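Local coordinates for protein translocated intimin receptor Tir (Escherichia coli, PDB 2ZQK) that acts, once translocated into the host cell membrane, as the receptor for bacterial intimin and triggers the actin polymerization that builds pedestals beneath adherent bacteria, at residues T8-R13 with E52-A58. Sequence-based numbering, arbitrary orientation.
Sequences TETATR and EEQAKAA
Arg13 meets Ala55 and Glu52 along the length of its side chain, a good example of how one arginine can serve both the apolar and the charged zone of a helix pair. Its CB rests against the CB of Ala55, 3.9 Å away. With CG anti to the backbone N (chi1 166°) and bends at chi2 and chi3, the chain then carries CD to the Glu52 carboxylate, where it passes OE1. NE continues the approach, 3.3 Å from OE1 of Glu52, but the oxygen is displaced from the plane of the guanidinium, so this salt bridge is electrostatic rather than a directed hydrogen bond. CZ comes next, near OE2 of Glu52. At the tip, NH2 lies 3.5 Å from that same OE2 and makes a salt bridge within its own helix to OE2 of Glu9, which sits at the guanidinium edge, in plane. The shared cation probably eases the repulsion between the two glutamates.

The helices 7-21 and 45-67 form the antiparallel hairpin of the intimin-binding domain, joined at one end through a two-stranded sheet; here the local axes approach to 7.6 Å, at 144°. Alanines at the interface are consistent with this closeness: Ala55 is buried opposite Glu9, whose CA makes a CA-H...O contact with Ala55 O at 3.4 Å. Farther along, Ala58 offers its CB to CG2 of Thr8 (3.7 Å) and to OG1 of Thr12, whose CG2 also leans on CA of Ala55. The Thr12 hydroxyl is bonded within its own helix: OG1, beside the backbone N (chi1 -67°), donates to Thr8 O from above the carbonyl plane, so that oxygen accepts both OG1 and the backbone N of Thr12.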
ATOM      1  N   THR B   8      -3.946  27.837  31.615  1.00 68.34           N
ATOM      2  CA  THR B   8      -4.449  26.494  31.874  1.00 67.16           C
ATOM      3  C   THR B   8      -5.387  26.034  30.786  1.00 66.74           C
ATOM      4  O   THR B   8      -5.218  24.950  30.234  1.00 65.98           O
ATOM      5  CB  THR B   8      -5.205  26.417  33.201  1.00 66.46           C
ATOM      6  OG1 THR B   8      -4.305  26.724  34.269  1.00 68.30           O
ATOM      7  CG2 THR B   8      -5.798  25.013  33.404  1.00 63.81           C
ATOM      8  N   GLU B   9      -6.386  26.855  30.490  1.00 78.31           N
ATOM      9  CA  GLU B   9      -7.342  26.515  29.455  1.00 78.99           C
ATOM     10  C   GLU B   9      -6.661  26.244  28.109  1.00 81.89           C
ATOM     11  O   GLU B   9      -6.815  25.160  27.536  1.00 86.62           O
ATOM     12  CB  GLU B   9      -8.362  27.636  29.304  1.00 69.88           C
ATOM     13  CG  GLU B   9      -9.115  27.582  27.994  1.00 70.37           C
ATOM     14  CD  GLU B   9     -10.165  28.651  27.892  1.00 75.26           C
ATOM     15  OE1 GLU B   9      -9.873  29.798  28.293  1.00 87.43           O
ATOM     16  OE2 GLU B   9     -11.276  28.349  27.405  1.00 76.66           O
ATOM     17  N   THR B  10      -5.912  27.227  27.609  1.00 72.23           N
ATOM     18  CA  THR B  10      -5.224  27.088  26.330  1.00 71.73           C
ATOM     19  C   THR B  10      -4.323  25.851  26.283  1.00 72.10           C
ATOM     20  O   THR B  10      -4.404  25.067  25.344  1.00 73.98           O
ATOM     21  CB  THR B  10      -4.399  28.361  26.010  1.00 60.91           C
ATOM     22  OG1 THR B  10      -5.292  29.472  25.864  1.00 60.83           O
ATOM     23  CG2 THR B  10      -3.615  28.192  24.715  1.00 53.68           C
ATOM     24  N   ALA B  11      -3.475  25.669  27.290  1.00 65.94           N
ATOM     25  CA  ALA B  11      -2.590  24.509  27.317  1.00 66.39           C
ATOM     26  C   ALA B  11      -3.437  23.260  27.207  1.00 66.25           C
ATOM     27  O   ALA B  11      -3.168  22.398  26.369  1.00 68.09           O
ATOM     28  CB  ALA B  11      -1.790  24.473  28.607  1.00 63.73           C
ATOM     29  N   THR B  12      -4.457  23.165  28.059  1.00 63.82           N
ATOM     30  CA  THR B  12      -5.364  22.026  28.052  1.00 65.54           C
ATOM     31  C   THR B  12      -5.926  21.810  26.647  1.00 65.24           C
ATOM     32  O   THR B  12      -5.795  20.720  26.077  1.00 66.69           O
ATOM     33  CB  THR B  12      -6.530  22.236  29.030  1.00 69.08           C
ATOM     34  OG1 THR B  12      -6.032  22.244  30.370  1.00 72.77           O
ATOM     35  CG2 THR B  12      -7.550  21.120  28.897  1.00 68.36           C
ATOM     36  N   ARG B  13      -6.546  22.847  26.086  1.00 56.99           N
ATOM     37  CA  ARG B  13      -7.107  22.760  24.739  1.00 57.24           C
ATOM     38  C   ARG B  13      -6.122  22.157  23.740  1.00 58.01           C
ATOM     39  O   ARG B  13      -6.500  21.314  22.926  1.00 56.93           O
ATOM     40  CB  ARG B  13      -7.519  24.138  24.253  1.00 55.42           C
ATOM     41  CG  ARG B  13      -7.792  24.210  22.763  1.00 57.93           C
ATOM     42  CD  ARG B  13      -9.231  24.594  22.523  1.00 58.84           C
ATOM     43  NE  ARG B  13      -9.644  25.621  23.470  1.00 54.71           N
ATOM     44  CZ  ARG B  13      -9.112  26.836  23.532  1.00 60.38           C
ATOM     45  NH1 ARG B  13      -8.147  27.184  22.689  1.00 65.80           N
ATOM     46  NH2 ARG B  13      -9.525  27.692  24.455  1.00 61.58           N
ATOM     47  N   GLU B  52     -13.614  21.917  23.945  1.00 60.06           N
ATOM     48  CA  GLU B  52     -13.801  23.304  24.358  1.00 61.89           C
ATOM     49  C   GLU B  52     -14.275  23.438  25.807  1.00 61.49           C
ATOM     50  O   GLU B  52     -13.794  24.301  26.548  1.00 62.32           O
ATOM     51  CB  GLU B  52     -14.802  23.976  23.421  1.00 72.27           C
ATOM     52  CG  GLU B  52     -14.736  25.476  23.445  1.00 77.63           C
ATOM     53  CD  GLU B  52     -13.328  25.976  23.228  1.00 83.63           C
ATOM     54  OE1 GLU B  52     -12.681  25.525  22.254  1.00 83.09           O
ATOM     55  OE2 GLU B  52     -12.871  26.818  24.032  1.00 88.00           O
ATOM     56  N   GLU B  53     -15.225  22.591  26.201  1.00 58.20           N
ATOM     57  CA  GLU B  53     -15.757  22.603  27.559  1.00 58.80           C
ATOM     58  C   GLU B  53     -14.693  22.178  28.540  1.00 60.46           C
ATOM     59  O   GLU B  53     -14.473  22.855  29.540  1.00 62.40           O
ATOM     60  CB  GLU B  53     -16.956  21.662  27.679  1.00 58.29           C
ATOM     61  CG  GLU B  53     -18.130  22.113  26.851  1.00 61.23           C
ATOM     62  CD  GLU B  53     -18.453  23.556  27.123  1.00 69.08           C
ATOM     63  OE1 GLU B  53     -18.951  23.856  28.228  1.00 65.80           O
ATOM     64  OE2 GLU B  53     -18.182  24.392  26.236  1.00 81.10           O
ATOM     65  N   GLN B  54     -14.045  21.047  28.254  1.00 63.41           N
ATOM     66  CA  GLN B  54     -12.975  20.518  29.098  1.00 62.69           C
ATOM     67  C   GLN B  54     -11.927  21.603  29.328  1.00 63.03           C
ATOM     68  O   GLN B  54     -11.512  21.852  30.465  1.00 61.64           O
ATOM     69  CB  GLN B  54     -12.319  19.311  28.429  1.00 73.47           C
ATOM     70  CG  GLN B  54     -13.086  18.013  28.559  1.00 79.54           C
ATOM     71  CD  GLN B  54     -12.378  16.854  27.880  1.00 83.47           C
ATOM     72  OE1 GLN B  54     -12.418  16.711  26.651  1.00 84.20           O
ATOM     73  NE2 GLN B  54     -11.711  16.025  28.678  1.00 80.21           N
ATOM     74  N   ALA B  55     -11.498  22.241  28.240  1.00 55.00           N
ATOM     75  CA  ALA B  55     -10.528  23.318  28.328  1.00 55.34           C
ATOM     76  C   ALA B  55     -11.016  24.372  29.342  1.00 55.94           C
ATOM     77  O   ALA B  55     -10.257  24.826  30.197  1.00 54.54           O
ATOM     78  CB  ALA B  55     -10.338  23.948  26.960  1.00 60.90           C
ATOM     79  N   LYS B  56     -12.289  24.748  29.254  1.00 49.46           N
ATOM     80  CA  LYS B  56     -12.851  25.736  30.167  1.00 49.54           C
ATOM     81  C   LYS B  56     -12.933  25.257  31.607  1.00 47.89           C
ATOM     82  O   LYS B  56     -12.783  26.054  32.528  1.00 48.11           O
ATOM     83  CB  LYS B  56     -14.262  26.151  29.736  1.00 64.13           C
ATOM     84  CG  LYS B  56     -14.377  26.828  28.391  1.00 66.37           C
ATOM     85  CD  LYS B  56     -15.607  27.727  28.375  1.00 71.53           C
ATOM     86  CE  LYS B  56     -16.087  28.021  26.967  1.00 78.79           C
ATOM     87  NZ  LYS B  56     -16.842  26.860  26.407  1.00 85.38           N
ATOM     88  N   ALA B  57     -13.203  23.971  31.808  1.00 62.70           N
ATOM     89  CA  ALA B  57     -13.312  23.432  33.163  1.00 63.15           C
ATOM     90  C   ALA B  57     -11.949  23.469  33.829  1.00 63.84           C
ATOM     91  O   ALA B  57     -11.843  23.736  35.026  1.00 64.69           O
ATOM     92  CB  ALA B  57     -13.849  22.004  33.136  1.00 50.66           C
ATOM     93  N   ALA B  58     -10.912  23.197  33.039  1.00 56.64           N
ATOM     94  CA  ALA B  58      -9.542  23.216  33.527  1.00 58.32           C
ATOM     95  C   ALA B  58      -9.248  24.640  33.965  1.00 62.10           C
ATOM     96  O   ALA B  58      -8.608  24.860  34.994  1.00 64.84           O
ATOM     97  CB  ALA B  58      -8.591  22.813  32.420  1.00 45.23           C
TER